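Local coordinates for regulatory protein YycH-like domain-containing protein (Eubacterium rectale, PDB 5COZ), which is of unknown function but resembles YycH-like regulatory proteins and is probably exported as a lipoprotein, at residues A[50-55]-A[298-303]; A[216-221]-A[240-245]; A[221-226]-A[303-308]; A[274-279]-A[319-324]. One frame throughout, in Å; residues are numbered along the deposited sequence. Where two conformers were deposited one is given.

Contact 1: residues A[50-55]-A[298-303]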
loop_
_atom_site.group_PDB
_atom_site.type_symbol
_atom_site.label_atom_id
_atom_site.label_comp_id
_atom_site.label_asym_id
_atom_site.label_seq_id
_atom_site.Cartn_x
_atom_site.Cartn_y
_atom_site.Cartn_z
ATOM N N ASN A 50 -7.546 -3.807 -10.430
ATOM C CA ASN A 50 -6.345 -4.542 -10.003
ATOM C C ASN A 50 -6.662 -5.934 -9.544
ATOM O O ASN A 50 -7.296 -6.135 -8.481
ATOM C CB ASN A 50 -5.662 -3.797 -8.862
ATOM C CG ASN A 50 -4.820 -2.644 -9.317
ATOM O OD1 ASN A 50 -4.095 -2.756 -10.314
ATOM N ND2 ASN A 50 -4.819 -1.551 -8.537
ATOM N N ILE A 51 -6.252 -6.932 -10.362
ATOM C CA ILE A 51 -6.383 -8.340 -9.966
ATOM C C ILE A 51 -4.976 -8.924 -9.751
ATOM O O ILE A 51 -4.827 -10.112 -9.465
ATOM C CB ILE A 51 -7.299 -9.199 -10.886
ATOM C CG1 ILE A 51 -6.891 -9.165 -12.372
ATOM C CG2 ILE A 51 -8.737 -8.706 -10.710
ATOM C CD1 ILE A 51 -5.758 -10.141 -12.734
ATOM N N TRP A 52 -3.941 -8.076 -9.918
ATOM C CA TRP A 52 -2.565 -8.396 -9.519
ATOM C C TRP A 52 -2.109 -9.669 -10.230
ATOM O O TRP A 52 -2.298 -9.759 -11.445
ATOM C CB TRP A 52 -2.488 -8.466 -7.972
ATOM C CG TRP A 52 -3.077 -7.237 -7.326
ATOM C CD1 TRP A 52 -4.324 -7.111 -6.775
ATOM C CD2 TRP A 52 -2.439 -5.956 -7.177
ATOM N NE1 TRP A 52 -4.500 -5.827 -6.283
ATOM C CE2 TRP A 52 -3.362 -5.097 -6.534
ATOM C CE3 TRP A 52 -1.206 -5.429 -7.603
ATOM C CZ2 TRP A 52 -3.068 -3.754 -6.256
ATOM C CZ3 TRP A 52 -0.903 -4.104 -7.306
ATOM C CH2 TRP A 52 -1.840 -3.273 -6.676
ATOM N N ASP A 53 -1.534 -10.644 -9.503
ATOM C CA ASP A 53 -1.036 -11.843 -10.151
ATOM C C ASP A 53 -1.958 -13.047 -9.922
ATOM O O ASP A 53 -1.527 -14.197 -10.076
ATOM C CB ASP A 53 0.393 -12.134 -9.650
ATOM C CG ASP A 53 1.369 -11.005 -9.946
ATOM O OD1 ASP A 53 1.156 -10.278 -10.932
ATOM O OD2 ASP A 53 2.336 -10.848 -9.193
ATOM N N ALA A 54 -3.261 -12.792 -9.649
ATOM C CA ALA A 54 -4.211 -13.886 -9.477
ATOM C C ALA A 54 -4.353 -14.677 -10.777
ATOM O O ALA A 54 -4.426 -14.068 -11.845
ATOM C CB ALA A 54 -5.567 -13.317 -9.081
ATOM N N THR A 55 -4.340 -16.017 -10.689
ATOM C CA THR A 55 -4.370 -16.824 -11.906
ATOM C C THR A 55 -5.773 -17.279 -12.268
ATOM O O THR A 55 -5.980 -17.793 -13.371
ATOM C CB THR A 55 -3.452 -18.043 -11.782
ATOM O OG1 THR A 55 -3.872 -18.821 -10.669
ATOM C CG2 THR A 55 -1.981 -17.665 -11.627
ATOM N N VAL A 298 -15.290 6.968 -8.405
ATOM C CA VAL A 298 -14.684 5.664 -8.078
ATOM C C VAL A 298 -13.314 5.619 -8.754
ATOM O O VAL A 298 -13.227 5.877 -9.958
ATOM C CB VAL A 298 -15.596 4.497 -8.539
ATOM C CG1 VAL A 298 -14.882 3.138 -8.356
ATOM C CG2 VAL A 298 -16.914 4.517 -7.765
ATOM N N SER A 299 -12.244 5.307 -7.988
ATOM C CA SER A 299 -10.884 5.371 -8.510
ATOM C C SER A 299 -10.178 4.016 -8.657
ATOM O O SER A 299 -9.198 3.931 -9.403
ATOM C CB SER A 299 -10.041 6.275 -7.611
ATOM O OG SER A 299 -9.746 5.632 -6.376
ATOM N N GLU A 300 -10.592 2.988 -7.889
ATOM C CA GLU A 300 -9.912 1.706 -7.998
ATOM C C GLU A 300 -10.806 0.581 -7.488
ATOM O O GLU A 300 -11.506 0.748 -6.479
ATOM C CB GLU A 300 -8.606 1.748 -7.182
ATOM C CG GLU A 300 -7.830 0.453 -7.212
ATOM C CD GLU A 300 -6.531 0.419 -6.439
ATOM O OE1 GLU A 300 -5.989 1.487 -6.080
ATOM O OE2 GLU A 300 -6.030 -0.704 -6.250
ATOM N N ILE A 301 -10.750 -0.577 -8.175
ATOM C CA ILE A 301 -11.389 -1.798 -7.709
ATOM C C ILE A 301 -10.251 -2.812 -7.633
ATOM O O ILE A 301 -9.553 -3.020 -8.635
ATOM C CB ILE A 301 -12.547 -2.267 -8.599
ATOM C CG1 ILE A 301 -13.604 -1.172 -8.729
ATOM C CG2 ILE A 301 -13.141 -3.601 -8.055
ATOM C CD1 ILE A 301 -14.678 -1.524 -9.864
ATOM N N SER A 302 -10.058 -3.434 -6.473
ATOM C CA SER A 302 -8.876 -4.251 -6.235
ATOM C C SER A 302 -9.199 -5.517 -5.485
ATOM O O SER A 302 -9.907 -5.478 -4.481
ATOM C CB SER A 302 -7.883 -3.412 -5.413
ATOM O OG SER A 302 -6.696 -4.123 -5.084
ATOM N N LEU A 303 -8.631 -6.644 -5.936
ATOM C CA LEU A 303 -8.733 -7.941 -5.271
ATOM C C LEU A 303 -7.587 -8.033 -4.276
ATOM O O LEU A 303 -6.425 -7.916 -4.686
ATOM C CB LEU A 303 -8.667 -9.084 -6.304
ATOM C CG LEU A 303 -8.572 -10.485 -5.739
ATOM C CD1 LEU A 303 -9.831 -10.821 -4.884
ATOM C CD2 LEU A 303 -8.403 -11.492 -6.913
#
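Glu300 OE2 takes two donors, the amide of Asn50 and the guanidinium of Arg227, with which it forms a salt bridge. Asn50 ND2 reaches this oxygen at 2.7 Å from well above the carboxylate plane, the amide and carboxylate planes standing 83° apart. The extended Glu300 chain, CG anti to the backbone N (chi1 179°), carries the carboxylate to that point, while Lys186 holds Asn50 OD1. Two residues after Asn50, Trp52 NE1 points in the plane of its ring to Ser302 OG at 3.0 Å, a hydroxyl also bonded to Glu304. The CB of Asn50 lies over a face of the same indole, near its rim. The backbones form a parallel bridge between Asn50 and Ser302: Asn50 N bonds Ile301 O at 2.8 Å and Leu303 N bonds Asn50 O at 2.9 Å. Past a type II' turn from Ile51 to Ala54, Ala54 CB rests on Leu303 CD2. Strand 43-50 thus ends against strand 295-311, whose other neighbour is strand 314-330, and Trp52 reaches over to Pro224 of strand 223-224.

Contact 2: residues A[216-221]-A[240-245]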
loop_
_atom_site.group_PDB
_atom_site.type_symbol
_atom_site.label_atom_id
_atom_site.label_comp_id
_atom_site.label_asym_id
_atom_site.label_seq_id
_atom_site.Cartn_x
_atom_site.Cartn_y
_atom_site.Cartn_z
HETATM N N MSE A 216 5.689 -1.422 -3.364
HETATM C CA MSE A 216 5.539 -2.820 -3.776
HETATM C C MSE A 216 4.600 -3.477 -2.805
HETATM O O MSE A 216 4.423 -3.000 -1.689
HETATM C CB MSE A 216 6.870 -3.535 -3.843
HETATM C CG MSE A 216 7.877 -2.676 -4.561
HETATM SE SE MSE A 216 9.589 -3.469 -4.600
HETATM C CE MSE A 216 9.368 -4.250 -6.048
ATOM N N PHE A 217 3.928 -4.544 -3.251
ATOM C CA PHE A 217 2.880 -5.118 -2.448
ATOM C C PHE A 217 3.117 -6.580 -2.099
ATOM O O PHE A 217 2.896 -7.460 -2.917
ATOM C CB PHE A 217 1.541 -4.943 -3.202
ATOM C CG PHE A 217 1.300 -3.501 -3.596
ATOM C CD1 PHE A 217 1.013 -2.539 -2.632
ATOM C CD2 PHE A 217 1.489 -3.082 -4.913
ATOM C CE1 PHE A 217 0.874 -1.195 -2.983
ATOM C CE2 PHE A 217 1.341 -1.734 -5.270
ATOM C CZ PHE A 217 1.012 -0.799 -4.306
ATOM N N PRO A 218 3.573 -6.837 -0.860
ATOM C CA PRO A 218 3.770 -8.231 -0.396
ATOM C C PRO A 218 2.510 -9.049 -0.650
ATOM O O PRO A 218 1.389 -8.584 -0.385
ATOM C CB PRO A 218 4.035 -8.065 1.095
ATOM C CG PRO A 218 4.766 -6.719 1.149
ATOM C CD PRO A 218 3.972 -5.861 0.182
ATOM N N ASP A 219 2.691 -10.260 -1.206
ATOM C CA ASP A 219 1.535 -11.032 -1.585
ATOM C C ASP A 219 1.692 -12.511 -1.290
ATOM O O ASP A 219 2.753 -12.970 -0.856
ATOM C CB ASP A 219 1.292 -10.827 -3.105
ATOM C CG ASP A 219 2.288 -11.413 -4.091
ATOM O OD1 ASP A 219 3.458 -11.658 -3.702
ATOM O OD2 ASP A 219 1.912 -11.582 -5.277
ATOM N N VAL A 220 0.609 -13.261 -1.530
ATOM C CA VAL A 220 0.601 -14.715 -1.404
ATOM C C VAL A 220 -0.435 -15.182 -2.434
ATOM O O VAL A 220 -1.449 -14.500 -2.626
ATOM C CB VAL A 220 0.367 -15.187 0.061
ATOM C CG1 VAL A 220 -1.018 -14.821 0.584
ATOM C CG2 VAL A 220 0.633 -16.686 0.211
ATOM N N TYR A 221 -0.125 -16.242 -3.190
ATOM C CA TYR A 221 -1.000 -16.722 -4.281
ATOM C C TYR A 221 -1.320 -15.587 -5.264
ATOM O O TYR A 221 -2.409 -15.539 -5.858
ATOM C CB TYR A 221 -2.266 -17.407 -3.745
ATOM C CG TYR A 221 -1.898 -18.633 -2.941
ATOM C CD1 TYR A 221 -1.332 -19.746 -3.554
ATOM C CD2 TYR A 221 -2.065 -18.657 -1.559
ATOM C CE1 TYR A 221 -0.904 -20.845 -2.807
ATOM C CE2 TYR A 221 -1.677 -19.760 -0.805
ATOM C CZ TYR A 221 -1.096 -20.848 -1.432
ATOM O OH TYR A 221 -0.689 -21.916 -0.689
ATOM N N GLN A 240 -2.648 -2.122 8.928
ATOM C CA GLN A 240 -2.112 -0.986 8.196
ATOM C C GLN A 240 -2.002 -1.333 6.744
ATOM O O GLN A 240 -2.074 -2.509 6.367
ATOM C CB GLN A 240 -0.759 -0.540 8.747
ATOM C CG GLN A 240 0.314 -1.548 8.537
ATOM C CD GLN A 240 1.479 -1.253 9.445
ATOM O OE1 GLN A 240 1.474 -1.616 10.630
ATOM N NE2 GLN A 240 2.514 -0.624 8.893
ATOM N N GLU A 241 -1.785 -0.292 5.928
ATOM C CA GLU A 241 -1.690 -0.485 4.495
ATOM C C GLU A 241 -0.478 -1.319 4.133
ATOM O O GLU A 241 0.657 -1.044 4.567
ATOM C CB GLU A 241 -1.619 0.855 3.780
ATOM C CG GLU A 241 -2.876 1.701 3.981
ATOM C CD GLU A 241 -2.647 3.174 3.680
ATOM O OE1 GLU A 241 -2.661 3.546 2.489
ATOM O OE2 GLU A 241 -2.325 3.922 4.626
ATOM N N ASN A 242 -0.727 -2.379 3.368
ATOM C CA ASN A 242 0.337 -3.274 2.947
ATOM C C ASN A 242 1.137 -2.680 1.789
ATOM O O ASN A 242 0.794 -2.919 0.621
ATOM C CB ASN A 242 -0.247 -4.613 2.526
ATOM C CG ASN A 242 0.778 -5.549 1.993
ATOM O OD1 ASN A 242 1.819 -5.764 2.618
ATOM N ND2 ASN A 242 0.495 -6.138 0.839
ATOM N N HIS A 243 2.187 -1.939 2.096
ATOM C CA HIS A 243 3.098 -1.483 1.057
ATOM C C HIS A 243 4.510 -1.534 1.592
ATOM O O HIS A 243 4.795 -1.082 2.704
ATOM C CB HIS A 243 2.769 -0.069 0.448
ATOM C CG HIS A 243 2.383 0.990 1.438
ATOM N ND1 HIS A 243 1.198 1.702 1.300
ATOM C CD2 HIS A 243 3.043 1.471 2.518
ATOM C CE1 HIS A 243 1.176 2.574 2.291
ATOM N NE2 HIS A 243 2.264 2.490 3.042
ATOM N N LEU A 244 5.366 -2.137 0.782
ATOM C CA LEU A 244 6.820 -2.153 0.988
ATOM C C LEU A 244 7.312 -0.895 0.237
ATOM O O LEU A 244 7.126 -0.783 -0.999
ATOM C CB LEU A 244 7.406 -3.455 0.399
ATOM C CG LEU A 244 8.943 -3.512 0.257
ATOM C CD1 LEU A 244 9.647 -3.464 1.602
ATOM C CD2 LEU A 244 9.383 -4.814 -0.533
ATOM N N VAL A 245 7.844 0.101 0.994
ATOM C CA VAL A 245 8.243 1.378 0.414
ATOM C C VAL A 245 9.746 1.374 0.156
ATOM O O VAL A 245 10.513 1.136 1.082
ATOM C CB VAL A 245 7.826 2.552 1.317
ATOM C CG1 VAL A 245 8.147 3.886 0.622
ATOM C CG2 VAL A 245 6.330 2.489 1.652
#
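The Asn242 amide and the Pro218 ring lie alongside each other, running antiparallel. Asn242 OD1 comes within 3.3 Å of Pro218 CD, while ND2 gives a hydrogen bond of 2.9 Å to Pro218 O, in the carbonyl plane on a lone pair. A trans placement of CG against the backbone N (chi1 176°) carries the Asn242 side chain to the proline, and ND2 has a second acceptor in Tyr225 O. Replacing Asn242 by an alanine would probably leave the carbonyls of Pro218 and Tyr225 without this shared donor and open a gap beside the proline ring. Phe217 turns its edge to the other segment: CD1 sits 3.3 Å from Asn242 O, which lies in the ring plane and has no hydrogen-bond partner in the model. Phe217 CE1 meets His243 CB at 4.1 Å. On the opposite side of the backbone, Leu244 CB approaches both Met216 CB (a selenomethionine) and Pro218 CD. An inverse gamma turn centred on Asn242 leads into strand 244-249. Met216 and Leu244 form a hydrogen-bonded antiparallel pair, Met216 N to Leu244 O and Leu244 N to Met216 O each 2.8 Å, the pairing that joins strands 211-220 and 244-249 in the antiparallel sheet.

Contact 3: residues A[221-226]-A[303-308]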
loop_
_atom_site.group_PDB
_atom_site.type_symbol
_atom_site.label_atom_id
_atom_site.label_comp_id
_atom_site.label_asym_id
_atom_site.label_seq_id
_atom_site.Cartn_x
_atom_site.Cartn_y
_atom_site.Cartn_z
ATOM N N TYR A 221 -0.125 -16.242 -3.190
ATOM C CA TYR A 221 -1.000 -16.722 -4.281
ATOM C C TYR A 221 -1.320 -15.587 -5.264
ATOM O O TYR A 221 -2.409 -15.539 -5.858
ATOM C CB TYR A 221 -2.266 -17.407 -3.745
ATOM C CG TYR A 221 -1.898 -18.633 -2.941
ATOM C CD1 TYR A 221 -1.332 -19.746 -3.554
ATOM C CD2 TYR A 221 -2.065 -18.657 -1.559
ATOM C CE1 TYR A 221 -0.904 -20.845 -2.807
ATOM C CE2 TYR A 221 -1.677 -19.760 -0.805
ATOM C CZ TYR A 221 -1.096 -20.848 -1.432
ATOM O OH TYR A 221 -0.689 -21.916 -0.689
ATOM N N GLY A 222 -0.348 -14.690 -5.442
ATOM C CA GLY A 222 -0.474 -13.587 -6.392
ATOM C C GLY A 222 -1.355 -12.429 -5.974
ATOM O O GLY A 222 -1.516 -11.500 -6.758
ATOM N N ILE A 223 -1.892 -12.466 -4.751
ATOM C CA ILE A 223 -2.845 -11.469 -4.270
ATOM C C ILE A 223 -2.206 -10.730 -3.106
ATOM O O ILE A 223 -1.720 -11.371 -2.160
ATOM C CB ILE A 223 -4.176 -12.169 -3.893
ATOM C CG1 ILE A 223 -4.787 -12.800 -5.155
ATOM C CG2 ILE A 223 -5.135 -11.152 -3.240
ATOM C CD1 ILE A 223 -5.996 -13.724 -4.865
ATOM N N PRO A 224 -2.198 -9.390 -3.157
ATOM C CA PRO A 224 -1.543 -8.642 -2.081
ATOM C C PRO A 224 -2.350 -8.613 -0.798
ATOM O O PRO A 224 -3.594 -8.568 -0.843
ATOM C CB PRO A 224 -1.410 -7.224 -2.660
ATOM C CG PRO A 224 -2.623 -7.078 -3.552
ATOM C CD PRO A 224 -2.777 -8.493 -4.177
ATOM N N TYR A 225 -1.654 -8.545 0.341
ATOM C CA TYR A 225 -2.375 -8.260 1.574
ATOM C C TYR A 225 -2.994 -6.872 1.449
ATOM O O TYR A 225 -2.507 -6.004 0.699
ATOM C CB TYR A 225 -1.474 -8.325 2.828
ATOM C CG TYR A 225 -0.571 -9.514 2.869
ATOM C CD1 TYR A 225 -1.083 -10.797 3.005
ATOM C CD2 TYR A 225 0.813 -9.357 2.834
ATOM C CE1 TYR A 225 -0.237 -11.919 3.010
ATOM C CE2 TYR A 225 1.661 -10.454 2.845
ATOM C CZ TYR A 225 1.123 -11.732 2.894
ATOM O OH TYR A 225 1.979 -12.790 2.964
ATOM N N SER A 226 -4.065 -6.675 2.179
ATOM C CA SER A 226 -4.904 -5.500 2.093
ATOM C C SER A 226 -4.145 -4.168 2.151
ATOM O O SER A 226 -3.275 -3.964 3.021
ATOM C CB SER A 226 -5.934 -5.567 3.214
ATOM O OG SER A 226 -6.634 -4.347 3.367
ATOM N N LEU A 303 -8.631 -6.644 -5.936
ATOM C CA LEU A 303 -8.733 -7.941 -5.271
ATOM C C LEU A 303 -7.587 -8.033 -4.276
ATOM O O LEU A 303 -6.425 -7.916 -4.686
ATOM C CB LEU A 303 -8.667 -9.084 -6.304
ATOM C CG LEU A 303 -8.572 -10.485 -5.739
ATOM C CD1 LEU A 303 -9.831 -10.821 -4.884
ATOM C CD2 LEU A 303 -8.403 -11.492 -6.913
ATOM N N GLU A 304 -7.906 -8.205 -2.994
ATOM C CA GLU A 304 -6.867 -8.205 -1.970
ATOM C C GLU A 304 -7.126 -9.287 -0.952
ATOM O O GLU A 304 -8.226 -9.819 -0.872
ATOM C CB GLU A 304 -6.785 -6.830 -1.261
ATOM C CG GLU A 304 -6.634 -5.692 -2.270
ATOM C CD GLU A 304 -6.485 -4.299 -1.700
ATOM O OE1 GLU A 304 -6.574 -4.153 -0.461
ATOM O OE2 GLU A 304 -6.386 -3.335 -2.499
ATOM N N TYR A 305 -6.106 -9.600 -0.138
ATOM C CA TYR A 305 -6.272 -10.532 0.964
ATOM C C TYR A 305 -6.348 -9.749 2.259
ATOM O O TYR A 305 -5.369 -9.104 2.663
ATOM C CB TYR A 305 -5.073 -11.497 1.030
ATOM C CG TYR A 305 -5.260 -12.824 0.334
ATOM C CD1 TYR A 305 -6.380 -13.615 0.582
ATOM C CD2 TYR A 305 -4.273 -13.341 -0.494
ATOM C CE1 TYR A 305 -6.510 -14.892 0.024
ATOM C CE2 TYR A 305 -4.385 -14.622 -1.050
ATOM C CZ TYR A 305 -5.501 -15.395 -0.781
ATOM O OH TYR A 305 -5.593 -16.661 -1.312
HETATM N N MSE A 306 -7.490 -9.842 2.936
HETATM C CA MSE A 306 -7.643 -9.157 4.215
HETATM C C MSE A 306 -7.309 -10.123 5.344
HETATM O O MSE A 306 -7.644 -11.309 5.270
HETATM C CB MSE A 306 -9.060 -8.612 4.380
HETATM C CG MSE A 306 -9.213 -7.824 5.672
HETATM SE SE MSE A 306 -10.801 -6.723 5.661
HETATM C CE MSE A 306 -10.118 -5.270 4.629
ATOM N N LEU A 307 -6.625 -9.592 6.363
ATOM C CA LEU A 307 -6.321 -10.362 7.552
ATOM C C LEU A 307 -7.258 -10.029 8.679
ATOM O O LEU A 307 -7.555 -8.851 8.932
ATOM C CB LEU A 307 -4.915 -10.118 8.011
ATOM C CG LEU A 307 -3.823 -10.540 7.063
ATOM C CD1 LEU A 307 -2.644 -10.648 7.796
ATOM C CD2 LEU A 307 -4.021 -11.934 6.537
ATOM N N PHE A 308 -7.728 -11.091 9.367
ATOM C CA PHE A 308 -8.634 -10.930 10.496
ATOM C C PHE A 308 -7.993 -11.585 11.693
ATOM O O PHE A 308 -7.706 -12.797 11.654
ATOM C CB PHE A 308 -10.005 -11.563 10.179
ATOM C CG PHE A 308 -10.701 -10.971 8.980
ATOM C CD1 PHE A 308 -11.510 -9.843 9.111
ATOM C CD2 PHE A 308 -10.493 -11.491 7.705
ATOM C CE1 PHE A 308 -12.156 -9.298 8.006
ATOM C CE2 PHE A 308 -11.134 -10.946 6.604
ATOM C CZ PHE A 308 -11.975 -9.862 6.762
#
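Tyr221 opens the contact at its solvent-exposed end, its CD2 lying 4.1 Å from Tyr305 OH, a hydroxyl that hydrogen-bonds Lys60 O. Tyr221 CB sits near the plane of the Tyr305 ring, at its edge. Ile223 makes the main apolar contact: its CB packs 3.6 Å from Tyr305 CD2, its CG2 branch rests on the peptide between Glu304 and Tyr305, and CD1 reaches Leu303 CD2 at 3.9 Å. Because CG1 is trans to the carbonyl carbon (chi1 -63°), the longer branch runs toward the leucine while CG2 meets the peptide. At Pro224 the ring carbon CD nears Leu303 O, and Pro224 O accepts Tyr305 N at 2.8 Å. This bond belongs to a single beta bridge, Tyr225 with Tyr305, where strand 223-224 of the antiparallel sheet meets strand 295-311 of the mixed sheet. The CB of Tyr225 is directed away from strand 295-311, and its ring packs edge-to-face with Tyr262, but its CA comes 3.3 Å from Tyr305 O. The same oxygen accepts Ser226 N at 2.8 Å from above the carbonyl plane. Ser226 OG bonds Cys228 N; Ser226 CA lies 3.3 Å from Glu304 OE1, while Glu304 OE2 is bonded to Ser302 OG and forms a salt bridge with Arg227.

Contact 4: residues A[274-279]-A[319-324]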
loop_
_atom_site.group_PDB
_atom_site.type_symbol
_atom_site.label_atom_id
_atom_site.label_comp_id
_atom_site.label_asym_id
_atom_site.label_seq_id
_atom_site.Cartn_x
_atom_site.Cartn_y
_atom_site.Cartn_z
ATOM N N LEU A 274 -16.563 -13.680 -6.740
ATOM C CA LEU A 274 -17.409 -12.955 -7.667
ATOM C C LEU A 274 -16.583 -12.215 -8.685
ATOM O O LEU A 274 -15.496 -11.717 -8.364
ATOM C CB LEU A 274 -18.229 -11.919 -6.874
ATOM C CG LEU A 274 -19.350 -12.480 -6.005
ATOM C CD1 LEU A 274 -19.916 -11.395 -5.104
ATOM C CD2 LEU A 274 -20.460 -13.098 -6.880
ATOM N N HIS A 275 -17.130 -12.045 -9.892
ATOM C CA HIS A 275 -16.510 -11.168 -10.877
ATOM C C HIS A 275 -16.670 -9.744 -10.372
ATOM O O HIS A 275 -17.646 -9.440 -9.671
ATOM C CB HIS A 275 -17.182 -11.313 -12.249
ATOM C CG HIS A 275 -17.032 -12.669 -12.875
ATOM N ND1 HIS A 275 -17.682 -12.973 -14.057
ATOM C CD2 HIS A 275 -16.310 -13.745 -12.486
ATOM C CE1 HIS A 275 -17.367 -14.230 -14.340
ATOM N NE2 HIS A 275 -16.516 -14.732 -13.455
ATOM N N PRO A 276 -15.791 -8.824 -10.772
ATOM C CA PRO A 276 -15.900 -7.460 -10.224
ATOM C C PRO A 276 -17.120 -6.702 -10.753
ATOM O O PRO A 276 -17.514 -5.696 -10.147
ATOM C CB PRO A 276 -14.570 -6.799 -10.603
ATOM C CG PRO A 276 -14.055 -7.609 -11.803
ATOM C CD PRO A 276 -14.540 -9.022 -11.548
ATOM N N SER A 277 -17.770 -7.198 -11.831
ATOM C CA SER A 277 -19.020 -6.586 -12.294
ATOM C C SER A 277 -20.061 -6.578 -11.170
ATOM O O SER A 277 -20.778 -5.587 -11.001
ATOM C CB SER A 277 -19.578 -7.344 -13.492
ATOM O OG SER A 277 -19.597 -8.739 -13.225
ATOM N N SER A 278 -20.155 -7.701 -10.430
ATOM C CA SER A 278 -21.126 -7.878 -9.345
ATOM C C SER A 278 -20.846 -6.883 -8.229
ATOM O O SER A 278 -21.766 -6.274 -7.703
ATOM C CB SER A 278 -21.070 -9.303 -8.804
ATOM O OG SER A 278 -21.334 -10.241 -9.837
ATOM N N ILE A 279 -19.567 -6.656 -7.937
ATOM C CA ILE A 279 -19.148 -5.707 -6.911
ATOM C C ILE A 279 -19.426 -4.283 -7.357
ATOM O O ILE A 279 -19.990 -3.509 -6.567
ATOM C CB ILE A 279 -17.660 -5.916 -6.590
ATOM C CG1 ILE A 279 -17.400 -7.361 -6.126
ATOM C CG2 ILE A 279 -17.145 -4.861 -5.578
ATOM C CD1 ILE A 279 -18.182 -7.806 -4.875
ATOM N N PRO A 319 -10.106 -13.492 0.842
ATOM C CA PRO A 319 -10.106 -12.498 -0.235
ATOM C C PRO A 319 -11.258 -11.524 -0.105
ATOM O O PRO A 319 -12.389 -11.898 0.279
ATOM C CB PRO A 319 -10.275 -13.349 -1.506
ATOM C CG PRO A 319 -11.083 -14.560 -1.031
ATOM C CD PRO A 319 -10.529 -14.827 0.356
ATOM N N VAL A 320 -10.970 -10.285 -0.474
ATOM C CA VAL A 320 -11.948 -9.208 -0.494
ATOM C C VAL A 320 -11.814 -8.443 -1.803
ATOM O O VAL A 320 -10.728 -8.385 -2.397
ATOM C CB VAL A 320 -11.788 -8.228 0.727
ATOM C CG1 VAL A 320 -12.105 -8.945 2.031
ATOM C CG2 VAL A 320 -10.401 -7.566 0.787
ATOM N N TRP A 321 -12.919 -7.821 -2.231
ATOM C CA TRP A 321 -12.903 -6.803 -3.272
ATOM C C TRP A 321 -12.993 -5.450 -2.587
ATOM O O TRP A 321 -13.925 -5.237 -1.796
ATOM C CB TRP A 321 -14.079 -6.979 -4.238
ATOM C CG TRP A 321 -13.920 -8.083 -5.230
ATOM C CD1 TRP A 321 -14.625 -9.250 -5.278
ATOM C CD2 TRP A 321 -13.091 -8.064 -6.400
ATOM N NE1 TRP A 321 -14.264 -9.981 -6.394
ATOM C CE2 TRP A 321 -13.344 -9.262 -7.113
ATOM C CE3 TRP A 321 -12.149 -7.153 -6.912
ATOM C CZ2 TRP A 321 -12.700 -9.573 -8.320
ATOM C CZ3 TRP A 321 -11.517 -7.452 -8.121
ATOM C CH2 TRP A 321 -11.787 -8.652 -8.805
ATOM N N VAL A 322 -12.007 -4.575 -2.828
ATOM C CA VAL A 322 -11.983 -3.246 -2.227
ATOM C C VAL A 322 -12.315 -2.246 -3.310
ATOM O O VAL A 322 -11.742 -2.316 -4.402
ATOM C CB VAL A 322 -10.612 -2.908 -1.585
ATOM C CG1 VAL A 322 -10.719 -1.583 -0.823
ATOM C CG2 VAL A 322 -10.175 -4.025 -0.632
ATOM N N VAL A 323 -13.220 -1.302 -3.020
ATOM C CA VAL A 323 -13.522 -0.204 -3.926
ATOM C C VAL A 323 -13.042 1.072 -3.266
ATOM O O VAL A 323 -13.514 1.444 -2.200
ATOM C CB VAL A 323 -15.028 -0.106 -4.292
ATOM C CG1 VAL A 323 -15.286 1.061 -5.259
ATOM C CG2 VAL A 323 -15.508 -1.418 -4.902
ATOM N N TYR A 324 -12.092 1.751 -3.924
ATOM C CA TYR A 324 -11.564 3.020 -3.446
ATOM C C TYR A 324 -12.254 4.107 -4.227
ATOM O O TYR A 324 -12.378 3.987 -5.461
ATOM C CB TYR A 324 -10.041 3.087 -3.663
ATOM C CG TYR A 324 -9.287 1.979 -2.957
ATOM C CD1 TYR A 324 -8.999 0.780 -3.611
ATOM C CD2 TYR A 324 -8.752 2.173 -1.685
ATOM C CE1 TYR A 324 -8.235 -0.219 -2.997
ATOM C CE2 TYR A 324 -7.998 1.178 -1.059
ATOM C CZ TYR A 324 -7.710 0.004 -1.733
ATOM O OH TYR A 324 -6.988 -0.990 -1.116
#
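Ile279 and Trp321 make the apolar centre, with Ile279 CG1 3.5 Å from Trp321 CD1 and the side chains meeting at a slant. This is helix-on-sheet packing: the first turn of helix 276-288 lies against strand 314-330 of the mixed sheet. Beside it, Ile279 CG2 meets Val323 CG2 at 3.9 Å, extending the apolar patch along the strand. The CB of Trp321 points toward the helix, and a chi1 of -77°, with CG anti to the carbonyl carbon, carries the indole alongside it, the six-membered ring facing Pro276. Pro276 CB makes a CH-pi contact over that face, 4.0 Å from the ring centroid and 18° off its normal, while CD touches Trp321 CZ2 at 3.8 Å. Leu303 of strand 295-311 and Ile51 from a loop also pack on the indole. A leucine in place of Trp321 is likely to leave Pro276 without its aromatic surface and the Leu274 carbonyl without the indole donor. At the polar edge, Trp321 NE1 gives a bent hydrogen bond of 2.9 Å to Leu274 O, which is tilted 23° from the ring plane.

Overall arrangement
Contacts 1, 3 and 4 follow the middle of the mixed sheet. Contacts 1 and 3 share Leu303 on strand 295-311, with centres about 10 Å apart, and the main chain of Asp53 is probably hydrogen-bonded to that of Gly222. Contact 4 lies on the adjoining strand, its centre about 8 Å from that of contact 1; Ile51 CG2 packs 3.6 Å from Trp321 CH2. Glu304 OE2 and Tyr324 OH, 2.8 Å apart, tie contact 3 to contact 4. Contact 2 belongs to the antiparallel sheet and meets contact 3 through Asn242 N and Ser226 O, 3.0 Å apart, and contact 1 where Trp52 packs on Phe217. Contacts 2 and 4 do not touch, with nearest atoms about 7 Å apart. The sodium ion, at Gln208 and Asp210, involves none of these segments.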